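Long-range contacts in cytosolic phospholipase A2 delta (Homo sapiens, PDB 5IZ5), which hydrolyses glycerophospholipids at the sn-2 position in a calcium-dependent manner, with a preference for linoleic acid there: residues E21-W26 with I84-K89; V159-E164 with Q614-Y619; A336-S341 with S365-T370. The protein carries 3 engineered substitutions. One frame throughout, in Å; residues are numbered along the deposited sequence.

Interaction 1: E21-W26 with I84-K89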
ATOM      1  N   GLU B  21     -25.992  -6.149  -4.043  1.00 68.98           N
ATOM      2  CA  GLU B  21     -26.353  -7.367  -4.772  1.00 68.06           C
ATOM      3  C   GLU B  21     -26.881  -8.474  -3.846  1.00 67.95           C
ATOM      4  O   GLU B  21     -26.335  -8.701  -2.772  1.00 67.21           O
ATOM      5  CB  GLU B  21     -25.125  -7.860  -5.533  1.00 68.22           C
ATOM      6  CG  GLU B  21     -25.338  -9.113  -6.364  1.00 68.88           C
ATOM      7  CD  GLU B  21     -24.086  -9.537  -7.112  1.00 69.23           C
ATOM      8  OE1 GLU B  21     -23.348  -8.659  -7.607  1.00 68.60           O
ATOM      9  OE2 GLU B  21     -23.846 -10.756  -7.217  1.00 69.41           O
ATOM     10  N   ALA B  22     -27.955  -9.140  -4.269  1.00 67.20           N
ATOM     11  CA  ALA B  22     -28.526 -10.272  -3.540  1.00 64.54           C
ATOM     12  C   ALA B  22     -28.065 -11.562  -4.201  1.00 62.40           C
ATOM     13  O   ALA B  22     -28.234 -11.728  -5.407  1.00 63.92           O
ATOM     14  CB  ALA B  22     -30.049 -10.198  -3.543  1.00 63.92           C
ATOM     15  N   SER B  23     -27.482 -12.464  -3.417  1.00 59.68           N
ATOM     16  CA  SER B  23     -27.054 -13.765  -3.931  1.00 57.42           C
ATOM     17  C   SER B  23     -27.261 -14.892  -2.915  1.00 58.52           C
ATOM     18  O   SER B  23     -26.872 -14.763  -1.765  1.00 56.31           O
ATOM     19  CB  SER B  23     -25.580 -13.706  -4.310  1.00 58.07           C
ATOM     20  OG  SER B  23     -25.166 -14.965  -4.811  1.00 55.91           O
ATOM     21  N   THR B  24     -27.846 -16.003  -3.354  1.00 58.54           N
ATOM     22  CA  THR B  24     -28.186 -17.125  -2.470  1.00 61.21           C
ATOM     23  C   THR B  24     -27.036 -18.123  -2.236  1.00 62.37           C
ATOM     24  O   THR B  24     -26.265 -18.417  -3.152  1.00 63.78           O
ATOM     25  CB  THR B  24     -29.437 -17.853  -3.011  1.00 63.78           C
ATOM     26  OG1 THR B  24     -30.077 -18.591  -1.962  1.00 67.42           O
ATOM     27  CG2 THR B  24     -29.108 -18.791  -4.155  1.00 63.97           C
ATOM     28  N   CYS B  25     -26.941 -18.646  -1.009  1.00 61.57           N
ATOM     29  CA  CYS B  25     -25.894 -19.603  -0.622  1.00 61.25           C
ATOM     30  C   CYS B  25     -26.306 -21.063  -0.832  1.00 63.62           C
ATOM     31  O   CYS B  25     -27.486 -21.388  -0.827  1.00 65.28           O
ATOM     32  CB  CYS B  25     -25.492 -19.394   0.848  1.00 59.42           C
ATOM     33  SG  CYS B  25     -24.782 -17.756   1.188  1.00 57.57           S
ATOM     34  N   TRP B  26     -25.316 -21.931  -1.021  1.00 67.61           N
ATOM     35  CA  TRP B  26     -25.529 -23.374  -1.098  1.00 71.69           C
ATOM     36  C   TRP B  26     -24.966 -24.033   0.152  1.00 72.67           C
ATOM     37  O   TRP B  26     -24.154 -23.435   0.859  1.00 73.82           O
ATOM     38  CB  TRP B  26     -24.825 -23.957  -2.322  1.00 76.17           C
ATOM     39  CG  TRP B  26     -25.302 -23.376  -3.643  1.00 81.34           C
ATOM     40  CD1 TRP B  26     -26.534 -22.851  -3.913  1.00 83.05           C
ATOM     41  CD2 TRP B  26     -24.554 -23.287  -4.868  1.00 88.01           C
ATOM     42  NE1 TRP B  26     -26.597 -22.429  -5.221  1.00 86.45           N
ATOM     43  CE2 TRP B  26     -25.397 -22.686  -5.831  1.00 88.01           C
ATOM     44  CE3 TRP B  26     -23.253 -23.652  -5.246  1.00 89.71           C
ATOM     45  CZ2 TRP B  26     -24.981 -22.441  -7.149  1.00 89.44           C
ATOM     46  CZ3 TRP B  26     -22.839 -23.409  -6.558  1.00 88.51           C
ATOM     47  CH2 TRP B  26     -23.703 -22.809  -7.491  1.00 88.04           C
ATOM     48  N   ILE B  84     -21.920 -22.040   1.550  1.00 58.38           N
ATOM     49  CA  ILE B  84     -21.060 -21.558   0.470  1.00 56.62           C
ATOM     50  C   ILE B  84     -21.756 -20.465  -0.355  1.00 55.84           C
ATOM     51  O   ILE B  84     -22.862 -20.661  -0.863  1.00 56.56           O
ATOM     52  CB  ILE B  84     -20.676 -22.732  -0.464  1.00 58.14           C
ATOM     53  CG1 ILE B  84     -19.839 -23.780   0.293  1.00 58.56           C
ATOM     54  CG2 ILE B  84     -19.945 -22.243  -1.712  1.00 57.80           C
ATOM     55  CD1 ILE B  84     -18.556 -23.261   0.911  1.00 58.23           C
ATOM     56  N   GLN B  85     -21.097 -19.316  -0.477  1.00 52.21           N
ATOM     57  CA  GLN B  85     -21.550 -18.217  -1.338  1.00 50.67           C
ATOM     58  C   GLN B  85     -20.907 -18.375  -2.711  1.00 51.15           C
ATOM     59  O   GLN B  85     -19.690 -18.269  -2.855  1.00 51.15           O
ATOM     60  CB  GLN B  85     -21.185 -16.867  -0.710  1.00 50.55           C
ATOM     61  CG  GLN B  85     -21.468 -15.629  -1.544  1.00 50.20           C
ATOM     62  CD  GLN B  85     -22.867 -15.607  -2.125  1.00 50.92           C
ATOM     63  OE1 GLN B  85     -23.051 -15.812  -3.321  1.00 48.86           O
ATOM     64  NE2 GLN B  85     -23.858 -15.356  -1.281  1.00 50.38           N
ATOM     65  N   SER B  86     -21.733 -18.637  -3.719  1.00 50.85           N
ATOM     66  CA  SER B  86     -21.250 -18.912  -5.078  1.00 51.50           C
ATOM     67  C   SER B  86     -20.519 -17.729  -5.729  1.00 49.31           C
ATOM     68  O   SER B  86     -19.700 -17.924  -6.616  1.00 50.03           O
ATOM     69  CB  SER B  86     -22.419 -19.338  -5.977  1.00 52.72           C
ATOM     70  OG  SER B  86     -23.385 -18.300  -6.089  1.00 52.02           O
ATOM     71  N   GLN B  87     -20.816 -16.511  -5.285  1.00 49.10           N
ATOM     72  CA  GLN B  87     -20.219 -15.302  -5.859  1.00 48.92           C
ATOM     73  C   GLN B  87     -18.806 -14.957  -5.359  1.00 46.83           C
ATOM     74  O   GLN B  87     -18.189 -13.993  -5.858  1.00 48.20           O
ATOM     75  CB  GLN B  87     -21.126 -14.110  -5.591  1.00 50.72           C
ATOM     76  CG  GLN B  87     -22.459 -14.132  -6.310  1.00 52.70           C
ATOM     77  CD  GLN B  87     -22.331 -14.410  -7.798  1.00 54.31           C
ATOM     78  OE1 GLN B  87     -22.353 -15.567  -8.207  1.00 56.19           O
ATOM     79  NE2 GLN B  87     -22.189 -13.366  -8.610  1.00 56.08           N
ATOM     80  N   VAL B  88     -18.287 -15.706  -4.387  1.00 44.14           N
ATOM     81  CA  VAL B  88     -16.907 -15.492  -3.950  1.00 45.03           C
ATOM     82  C   VAL B  88     -16.039 -16.685  -4.300  1.00 44.35           C
ATOM     83  O   VAL B  88     -16.535 -17.779  -4.557  1.00 42.99           O
ATOM     84  CB  VAL B  88     -16.768 -15.164  -2.436  1.00 45.10           C
ATOM     85  CG1 VAL B  88     -17.563 -13.927  -2.082  1.00 43.88           C
ATOM     86  CG2 VAL B  88     -17.176 -16.329  -1.548  1.00 45.49           C
ATOM     87  N   LYS B  89     -14.735 -16.449  -4.335  1.00 45.93           N
ATOM     88  CA  LYS B  89     -13.778 -17.524  -4.510  1.00 48.07           C
ATOM     89  C   LYS B  89     -13.627 -18.278  -3.196  1.00 48.08           C
ATOM     90  O   LYS B  89     -13.322 -17.692  -2.160  1.00 49.03           O
ATOM     91  CB  LYS B  89     -12.433 -17.003  -4.999  1.00 50.44           C
ATOM     92  CG  LYS B  89     -11.827 -17.861  -6.093  1.00 54.84           C
ATOM     93  CD  LYS B  89     -12.597 -17.801  -7.408  1.00 55.37           C
ATOM     94  CE  LYS B  89     -12.460 -19.075  -8.227  1.00 56.48           C
ATOM     95  NZ  LYS B  89     -11.126 -19.720  -8.257  1.00 59.42           N
TER
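W26 and I84 form a hydrogen-bonded antiparallel pair where strands 21-36 and 75-85 of the N-terminal C2 domain meet, W26 N giving to I84 O at 2.8 Å and I84 N to W26 O at 2.7 Å. Past C25 and Q85 the backbones part, and Q85 reaches across. With CG trans to the backbone N (chi1 174°) and the chain bent at chi2, its amide arrives beside S23. There OE1 takes the S23 hydroxyl (OG to OE1, 2.7 Å), while NE2 gives to S23 O at 3.1 Å, approaching from 63° above the carbonyl plane. OE1 also accepts Q87 N at 3.1 Å, within the type I turn Q85-V88. In that turn S86 lays its CB over a face of the W26 six-membered ring, 4.1 Å from the centroid, a CH-pi contact. Q87 crosses E21 at about a right angle, with a weak bond from NE2 to OE2. E152 of strand 152-156 takes a second bond from Q85 NE2. Two donors on OE1 and two acceptors at NE2 probably fix which end of the buried Q85 amide is oxygen; it ties the turn to S23 where these two backbones no longer pair.

Interaction 2: V159-E164 with Q614-Y619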
ATOM      1  N   VAL B 159     -14.373  -7.589  -8.019  1.00 45.12           N
ATOM      2  CA  VAL B 159     -13.112  -8.260  -7.657  1.00 44.92           C
ATOM      3  C   VAL B 159     -13.046  -8.497  -6.142  1.00 43.49           C
ATOM      4  O   VAL B 159     -12.718  -9.594  -5.714  1.00 42.65           O
ATOM      5  CB  VAL B 159     -11.838  -7.593  -8.250  1.00 46.01           C
ATOM      6  CG1 VAL B 159     -12.182  -6.570  -9.317  1.00 47.11           C
ATOM      7  CG2 VAL B 159     -10.935  -7.016  -7.178  1.00 46.45           C
ATOM      8  N   ILE B 160     -13.406  -7.492  -5.350  1.00 41.63           N
ATOM      9  CA  ILE B 160     -13.520  -7.629  -3.906  1.00 42.59           C
ATOM     10  C   ILE B 160     -14.993  -7.719  -3.538  1.00 42.94           C
ATOM     11  O   ILE B 160     -15.797  -6.982  -4.094  1.00 42.85           O
ATOM     12  CB  ILE B 160     -12.943  -6.383  -3.198  1.00 42.63           C
ATOM     13  CG1 ILE B 160     -11.404  -6.381  -3.231  1.00 44.10           C
ATOM     14  CG2 ILE B 160     -13.468  -6.231  -1.775  1.00 43.45           C
ATOM     15  CD1 ILE B 160     -10.731  -7.556  -2.555  1.00 44.39           C
ATOM     16  N   VAL B 161     -15.317  -8.581  -2.574  1.00 42.22           N
ATOM     17  CA  VAL B 161     -16.674  -8.769  -2.071  1.00 41.90           C
ATOM     18  C   VAL B 161     -16.723  -8.514  -0.568  1.00 40.99           C
ATOM     19  O   VAL B 161     -15.934  -9.066   0.208  1.00 41.38           O
ATOM     20  CB  VAL B 161     -17.180 -10.210  -2.290  1.00 43.32           C
ATOM     21  CG1 VAL B 161     -18.572 -10.396  -1.696  1.00 43.75           C
ATOM     22  CG2 VAL B 161     -17.193 -10.563  -3.768  1.00 43.57           C
ATOM     23  N   ALA B 162     -17.671  -7.676  -0.173  1.00 41.01           N
ATOM     24  CA  ALA B 162     -18.019  -7.495   1.217  1.00 40.92           C
ATOM     25  C   ALA B 162     -19.203  -8.411   1.532  1.00 43.21           C
ATOM     26  O   ALA B 162     -20.312  -8.245   0.992  1.00 41.40           O
ATOM     27  CB  ALA B 162     -18.369  -6.048   1.473  1.00 41.76           C
ATOM     28  N   ARG B 163     -18.956  -9.399   2.388  1.00 42.57           N
ATOM     29  CA  ARG B 163     -19.989 -10.352   2.797  1.00 41.18           C
ATOM     30  C   ARG B 163     -20.962  -9.662   3.737  1.00 40.20           C
ATOM     31  O   ARG B 163     -20.595  -8.687   4.400  1.00 38.27           O
ATOM     32  CB  ARG B 163     -19.357 -11.550   3.503  1.00 41.19           C
ATOM     33  CG  ARG B 163     -18.337 -12.317   2.671  1.00 41.82           C
ATOM     34  CD  ARG B 163     -18.969 -12.945   1.443  1.00 43.61           C
ATOM     35  NE  ARG B 163     -20.021 -13.896   1.814  1.00 43.35           N
ATOM     36  CZ  ARG B 163     -19.832 -15.189   2.094  1.00 42.16           C
ATOM     37  NH1 ARG B 163     -18.618 -15.734   2.035  1.00 42.30           N
ATOM     38  NH2 ARG B 163     -20.871 -15.942   2.438  1.00 41.91           N
ATOM     39  N   GLU B 164     -22.199 -10.160   3.795  1.00 39.91           N
ATOM     40  CA  GLU B 164     -23.191  -9.607   4.722  1.00 42.03           C
ATOM     41  C   GLU B 164     -22.695  -9.791   6.154  1.00 41.93           C
ATOM     42  O   GLU B 164     -22.228 -10.868   6.512  1.00 42.06           O
ATOM     43  CB  GLU B 164     -24.549 -10.294   4.551  1.00 42.70           C
ATOM     44  CG  GLU B 164     -25.666  -9.620   5.333  1.00 43.52           C
ATOM     45  CD  GLU B 164     -27.004 -10.330   5.195  1.00 45.13           C
ATOM     46  OE1 GLU B 164     -27.813 -10.239   6.137  1.00 47.84           O
ATOM     47  OE2 GLU B 164     -27.265 -10.971   4.153  1.00 43.30           O
ATOM     48  N   GLN B 614     -13.377 -10.521   0.795  1.00 38.63           N
ATOM     49  CA  GLN B 614     -13.141 -11.744   0.045  1.00 39.10           C
ATOM     50  C   GLN B 614     -13.108 -11.497  -1.460  1.00 40.92           C
ATOM     51  O   GLN B 614     -13.629 -10.499  -1.948  1.00 40.89           O
ATOM     52  CB  GLN B 614     -14.206 -12.771   0.414  1.00 39.02           C
ATOM     53  CG  GLN B 614     -14.376 -12.930   1.927  1.00 40.80           C
ATOM     54  CD  GLN B 614     -15.316 -14.049   2.322  1.00 41.22           C
ATOM     55  OE1 GLN B 614     -16.079 -14.548   1.497  1.00 43.02           O
ATOM     56  NE2 GLN B 614     -15.258 -14.455   3.592  1.00 40.75           N
ATOM     57  N   LEU B 615     -12.483 -12.412  -2.193  1.00 43.04           N
ATOM     58  CA  LEU B 615     -12.344 -12.261  -3.637  1.00 45.11           C
ATOM     59  C   LEU B 615     -13.591 -12.755  -4.349  1.00 45.91           C
ATOM     60  O   LEU B 615     -14.119 -13.810  -4.019  1.00 47.12           O
ATOM     61  CB  LEU B 615     -11.113 -13.012  -4.161  1.00 48.02           C
ATOM     62  CG  LEU B 615      -9.721 -12.435  -3.870  1.00 49.47           C
ATOM     63  CD1 LEU B 615      -9.637 -10.971  -4.280  1.00 50.41           C
ATOM     64  CD2 LEU B 615      -9.324 -12.605  -2.410  1.00 52.49           C
ATOM     65  N   HIS B 616     -14.022 -12.009  -5.361  1.00 46.95           N
ATOM     66  CA  HIS B 616     -15.180 -12.378  -6.174  1.00 46.14           C
ATOM     67  C   HIS B 616     -14.848 -13.636  -6.977  1.00 46.07           C
ATOM     68  O   HIS B 616     -13.689 -13.877  -7.312  1.00 44.30           O
ATOM     69  CB  HIS B 616     -15.544 -11.227  -7.116  1.00 46.93           C
ATOM     70  CG  HIS B 616     -16.916 -11.329  -7.702  1.00 46.85           C
ATOM     71  ND1 HIS B 616     -17.215 -12.146  -8.769  1.00 47.71           N
ATOM     72  CD2 HIS B 616     -18.070 -10.711  -7.372  1.00 46.21           C
ATOM     73  CE1 HIS B 616     -18.496 -12.040  -9.062  1.00 46.84           C
ATOM     74  NE2 HIS B 616     -19.036 -11.168  -8.234  1.00 46.56           N
ATOM     75  N   GLN B 617     -15.860 -14.443  -7.273  1.00 46.94           N
ATOM     76  CA  GLN B 617     -15.665 -15.700  -8.015  1.00 49.87           C
ATOM     77  C   GLN B 617     -14.942 -15.502  -9.349  1.00 50.58           C
ATOM     78  O   GLN B 617     -14.127 -16.330  -9.750  1.00 50.24           O
ATOM     79  CB  GLN B 617     -17.009 -16.397  -8.239  1.00 51.05           C
ATOM     80  CG  GLN B 617     -16.964 -17.686  -9.057  1.00 53.36           C
ATOM     81  CD  GLN B 617     -16.045 -18.759  -8.489  1.00 55.15           C
ATOM     82  OE1 GLN B 617     -15.277 -19.361  -9.229  1.00 59.82           O
ATOM     83  NE2 GLN B 617     -16.127 -19.012  -7.188  1.00 54.57           N
ATOM     84  N   ASP B 618     -15.202 -14.398 -10.034  1.00 52.48           N
ATOM     85  CA  ASP B 618     -14.512 -14.167 -11.296  1.00 55.16           C
ATOM     86  C   ASP B 618     -13.597 -12.940 -11.247  1.00 52.86           C
ATOM     87  O   ASP B 618     -13.389 -12.264 -12.254  1.00 53.73           O
ATOM     88  CB  ASP B 618     -15.457 -14.198 -12.524  1.00 58.95           C
ATOM     89  CG  ASP B 618     -16.828 -13.653 -12.237  1.00 60.33           C
ATOM     90  OD1 ASP B 618     -17.797 -14.432 -12.074  1.00 56.41           O
ATOM     91  OD2 ASP B 618     -16.924 -12.422 -12.195  1.00 65.31           O
ATOM     92  N   TYR B 619     -13.005 -12.702 -10.075  1.00 49.96           N
ATOM     93  CA  TYR B 619     -12.012 -11.631  -9.902  1.00 49.55           C
ATOM     94  C   TYR B 619     -10.905 -11.668 -10.974  1.00 51.88           C
ATOM     95  O   TYR B 619     -10.472 -10.621 -11.454  1.00 51.93           O
ATOM     96  CB  TYR B 619     -11.384 -11.661  -8.494  1.00 47.78           C
ATOM     97  CG  TYR B 619     -10.311 -12.708  -8.304  1.00 46.48           C
ATOM     98  CD1 TYR B 619     -10.635 -14.051  -8.151  1.00 47.77           C
ATOM     99  CD2 TYR B 619      -8.972 -12.352  -8.256  1.00 47.44           C
ATOM    100  CE1 TYR B 619      -9.651 -15.009  -7.969  1.00 49.39           C
ATOM    101  CE2 TYR B 619      -7.981 -13.297  -8.073  1.00 47.86           C
ATOM    102  CZ  TYR B 619      -8.324 -14.624  -7.931  1.00 48.98           C
ATOM    103  OH  TYR B 619      -7.342 -15.568  -7.745  1.00 50.31           O
TER
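R163 doubles back on itself at chi2 (-63°) and chi3 (-60°), while Q614 stays extended beyond CG (chi2 -174°); the two side chains thereby meet beside the strand pair. R163 NH1 gives to Q614 OE1 at 2.9 Å, the oxygen lying at the guanidinium edge in its plane and the amide turned steeply against that plane. The bend also lays the arginine's aliphatic part along the glutamine, R163 CG 3.5 Å from Q614 CD. NE of R163 forms a salt bridge with E152, and Q614 NE2 gives to T57 O, so the buried amide is held at both ends. A leucine in place of R163 would probably leave Q614 OE1 without this donor and the E152 carboxylate without this countercharge. In the backbone, V161 and Q614 form a hydrogen-bonded antiparallel pair, V161 N to Q614 O at 2.6 Å and Q614 N to V161 O at 3.0 Å. Just past the strand ends H616 N gives to V159 O at 2.8 Å, from above the carbonyl plane. V161 CG2 packs obliquely on the H616 ring, 3.7 Å from CD2, and D618 N, in that ring's plane, gives to ND1 and helps fix its rotation. On the other side of the strands I160 CD1 meets L615 CD1 at 4.0 Å. Strand 614-615 thus pairs with strand 160-172, which is also paired with strand 152-156; L154 and T156 of the latter touch V161, and M216 of strand 210-216 packs against both R163 and Q614.

Interaction 3: A336-S341 with S365-T370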
ATOM      1  N   ALA B 336      17.364  13.727  -1.585  1.00 38.08           N
ATOM      2  CA  ALA B 336      17.438  15.194  -1.622  1.00 39.74           C
ATOM      3  C   ALA B 336      17.742  15.747  -3.012  1.00 40.21           C
ATOM      4  O   ALA B 336      17.412  16.896  -3.309  1.00 39.50           O
ATOM      5  CB  ALA B 336      18.473  15.704  -0.633  1.00 38.93           C
ATOM      6  N   ARG B 337      18.400  14.938  -3.839  1.00 41.79           N
ATOM      7  CA  ARG B 337      18.680  15.301  -5.224  1.00 43.49           C
ATOM      8  C   ARG B 337      17.366  15.492  -5.967  1.00 42.48           C
ATOM      9  O   ARG B 337      17.150  16.538  -6.580  1.00 41.59           O
ATOM     10  CB  ARG B 337      19.525  14.222  -5.904  1.00 44.75           C
ATOM     11  CG  ARG B 337      19.819  14.501  -7.364  1.00 46.86           C
ATOM     12  CD  ARG B 337      20.780  13.485  -7.968  1.00 48.91           C
ATOM     13  NE  ARG B 337      20.675  12.121  -7.422  1.00 51.85           N
ATOM     14  CZ  ARG B 337      19.770  11.195  -7.730  1.00 53.80           C
ATOM     15  NH1 ARG B 337      18.809  11.443  -8.592  1.00 60.05           N
ATOM     16  NH2 ARG B 337      19.830  10.001  -7.145  1.00 55.91           N
ATOM     17  N   ALA B 338      16.492  14.485  -5.891  1.00 41.36           N
ATOM     18  CA  ALA B 338      15.157  14.556  -6.491  1.00 40.14           C
ATOM     19  C   ALA B 338      14.363  15.723  -5.906  1.00 40.18           C
ATOM     20  O   ALA B 338      13.715  16.456  -6.641  1.00 39.81           O
ATOM     21  CB  ALA B 338      14.391  13.247  -6.294  1.00 40.69           C
ATOM     22  N   MET B 339      14.417  15.891  -4.587  1.00 39.29           N
ATOM     23  CA  MET B 339      13.675  16.961  -3.923  1.00 40.08           C
ATOM     24  C   MET B 339      14.089  18.332  -4.469  1.00 42.03           C
ATOM     25  O   MET B 339      13.239  19.144  -4.840  1.00 40.42           O
ATOM     26  CB  MET B 339      13.900  16.923  -2.409  1.00 39.59           C
ATOM     27  CG  MET B 339      13.162  18.012  -1.647  1.00 41.13           C
ATOM     28  SD  MET B 339      13.590  18.137   0.093  1.00 41.48           S
ATOM     29  CE  MET B 339      15.274  18.774   0.007  1.00 42.80           C
ATOM     30  N   THR B 340      15.396  18.575  -4.508  1.00 42.37           N
ATOM     31  CA  THR B 340      15.950  19.859  -4.955  1.00 43.44           C
ATOM     32  C   THR B 340      15.609  20.136  -6.416  1.00 43.05           C
ATOM     33  O   THR B 340      15.073  21.192  -6.750  1.00 43.06           O
ATOM     34  CB  THR B 340      17.479  19.892  -4.763  1.00 44.73           C
ATOM     35  OG1 THR B 340      17.776  19.766  -3.370  1.00 44.57           O
ATOM     36  CG2 THR B 340      18.094  21.196  -5.293  1.00 46.02           C
ATOM     37  N   SER B 341      15.905  19.170  -7.273  1.00 43.12           N
ATOM     38  CA  SER B 341      15.701  19.328  -8.699  1.00 42.97           C
ATOM     39  C   SER B 341      14.228  19.563  -9.053  1.00 43.90           C
ATOM     40  O   SER B 341      13.922  20.366  -9.939  1.00 40.52           O
ATOM     41  CB  SER B 341      16.229  18.102  -9.431  1.00 44.22           C
ATOM     42  OG  SER B 341      16.069  18.244 -10.832  1.00 46.75           O
ATOM     43  N   SER B 365       9.371   8.442  -3.365  1.00 38.53           N
ATOM     44  CA  SER B 365      10.622   8.635  -2.627  1.00 38.77           C
ATOM     45  C   SER B 365      10.923  10.126  -2.339  1.00 38.80           C
ATOM     46  O   SER B 365      10.024  10.823  -1.876  1.00 39.92           O
ATOM     47  CB  SER B 365      11.770   7.923  -3.334  1.00 40.28           C
ATOM     48  OG  SER B 365      12.694   7.439  -2.353  1.00 40.13           O
ATOM     49  N   GLY B 366      12.146  10.618  -2.598  1.00 37.03           N
ATOM     50  CA  GLY B 366      12.524  12.016  -2.315  1.00 36.90           C
ATOM     51  C   GLY B 366      11.659  13.097  -2.943  1.00 36.41           C
ATOM     52  O   GLY B 366      11.573  14.211  -2.412  1.00 37.38           O
ATOM     53  N   SER B 367      11.032  12.789  -4.075  1.00 36.80           N
ATOM     54  CA  SER B 367      10.100  13.725  -4.713  1.00 39.05           C
ATOM     55  C   SER B 367       8.897  14.050  -3.830  1.00 38.78           C
ATOM     56  O   SER B 367       8.374  15.170  -3.897  1.00 38.25           O
ATOM     57  CB  SER B 367       9.598  13.173  -6.045  1.00 38.82           C
ATOM     58  OG  SER B 367      10.615  13.254  -7.019  1.00 43.28           O
ATOM     59  N   THR B 368       8.478  13.087  -2.998  1.00 37.13           N
ATOM     60  CA  THR B 368       7.338  13.289  -2.094  1.00 37.15           C
ATOM     61  C   THR B 368       7.631  14.331  -1.024  1.00 36.91           C
ATOM     62  O   THR B 368       6.699  14.908  -0.461  1.00 37.92           O
ATOM     63  CB  THR B 368       6.881  11.987  -1.378  1.00 36.22           C
ATOM     64  OG1 THR B 368       7.905  11.522  -0.489  1.00 37.01           O
ATOM     65  CG2 THR B 368       6.524  10.895  -2.380  1.00 35.12           C
ATOM     66  N   TRP B 369       8.910  14.570  -0.732  1.00 35.30           N
ATOM     67  CA  TRP B 369       9.283  15.582   0.256  1.00 36.71           C
ATOM     68  C   TRP B 369       8.947  16.976  -0.259  1.00 37.87           C
ATOM     69  O   TRP B 369       8.454  17.819   0.493  1.00 39.25           O
ATOM     70  CB  TRP B 369      10.775  15.523   0.607  1.00 36.88           C
ATOM     71  CG  TRP B 369      11.270  14.167   1.033  1.00 37.05           C
ATOM     72  CD1 TRP B 369      10.516  13.088   1.399  1.00 37.07           C
ATOM     73  CD2 TRP B 369      12.636  13.764   1.159  1.00 38.37           C
ATOM     74  NE1 TRP B 369      11.327  12.025   1.714  1.00 37.42           N
ATOM     75  CE2 TRP B 369      12.634  12.418   1.584  1.00 37.97           C
ATOM     76  CE3 TRP B 369      13.867  14.411   0.938  1.00 38.26           C
ATOM     77  CZ2 TRP B 369      13.814  11.703   1.803  1.00 38.81           C
ATOM     78  CZ3 TRP B 369      15.041  13.700   1.151  1.00 39.01           C
ATOM     79  CH2 TRP B 369      15.006  12.357   1.579  1.00 38.76           C
ATOM     80  N   THR B 370       9.240  17.216  -1.535  1.00 38.09           N
ATOM     81  CA  THR B 370       8.897  18.477  -2.184  1.00 39.22           C
ATOM     82  C   THR B 370       7.384  18.650  -2.177  1.00 37.95           C
ATOM     83  O   THR B 370       6.867  19.700  -1.777  1.00 36.28           O
ATOM     84  CB  THR B 370       9.393  18.503  -3.641  1.00 41.18           C
ATOM     85  OG1 THR B 370      10.791  18.206  -3.675  1.00 42.39           O
ATOM     86  CG2 THR B 370       9.159  19.871  -4.286  1.00 41.38           C
TER
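M339 brings its sulfur to the rim of the W369 indole, in the ring plane and not over a face: SD lies 3.8 Å from CE3 and 86° off the normal of the six-membered ring, a Met-aromatic contact made edge-on. Next to it the T370 hydroxyl, turned beside its own backbone N (chi1 -54°), gives a hydrogen bond from OG1 to M339 O at 2.9 Å, well off the carbonyl axis, and tightly against M339 CG, 3.1 Å from OG1. A side chain of one helix thus binds the backbone of the other. G366 has no side chain between the helices: M339 CB is 3.6 Å from G366 O, and a CB there would sit close by A338 CB. G366 CA lies over the centre of the W369 face. A338 CB packs on S367 OG at 3.8 Å, and that hydroxyl is bonded to T332 O. The nucleophile S365 precedes this glycine with a positive phi, as in a nucleophile elbow, and its OG is hydrogen-bonded to D651, probably the proton acceptor. Helices 335-351 and 367-375 follow the parallel neighbouring strands 327-331 and 360-363, and L396 of helix 386-397 covers A336 and M339.

In the fold
From the N terminus, interaction 1 comes first, closing a helix-free loop of 57 residues, about half of it strand, within the C2 domain. Interaction 2 opens after it and closes a far longer loop, from strand 160-172 to strand 614-615 in the catalytic part. Interaction 3 is nested inside that loop, joining two helices beside the active site only 24 residues apart. Interactions 1 and 2 adjoin, their centres 9 Å apart: K89 and Q87 probably form backbone hydrogen bonds with L615 and Q617, and both reach the sheet that links strands 75-85 and 614-615. Interaction 3 lies across the molecule, its nearest atoms about 25 Å from interaction 2 and about 34 Å from interaction 1.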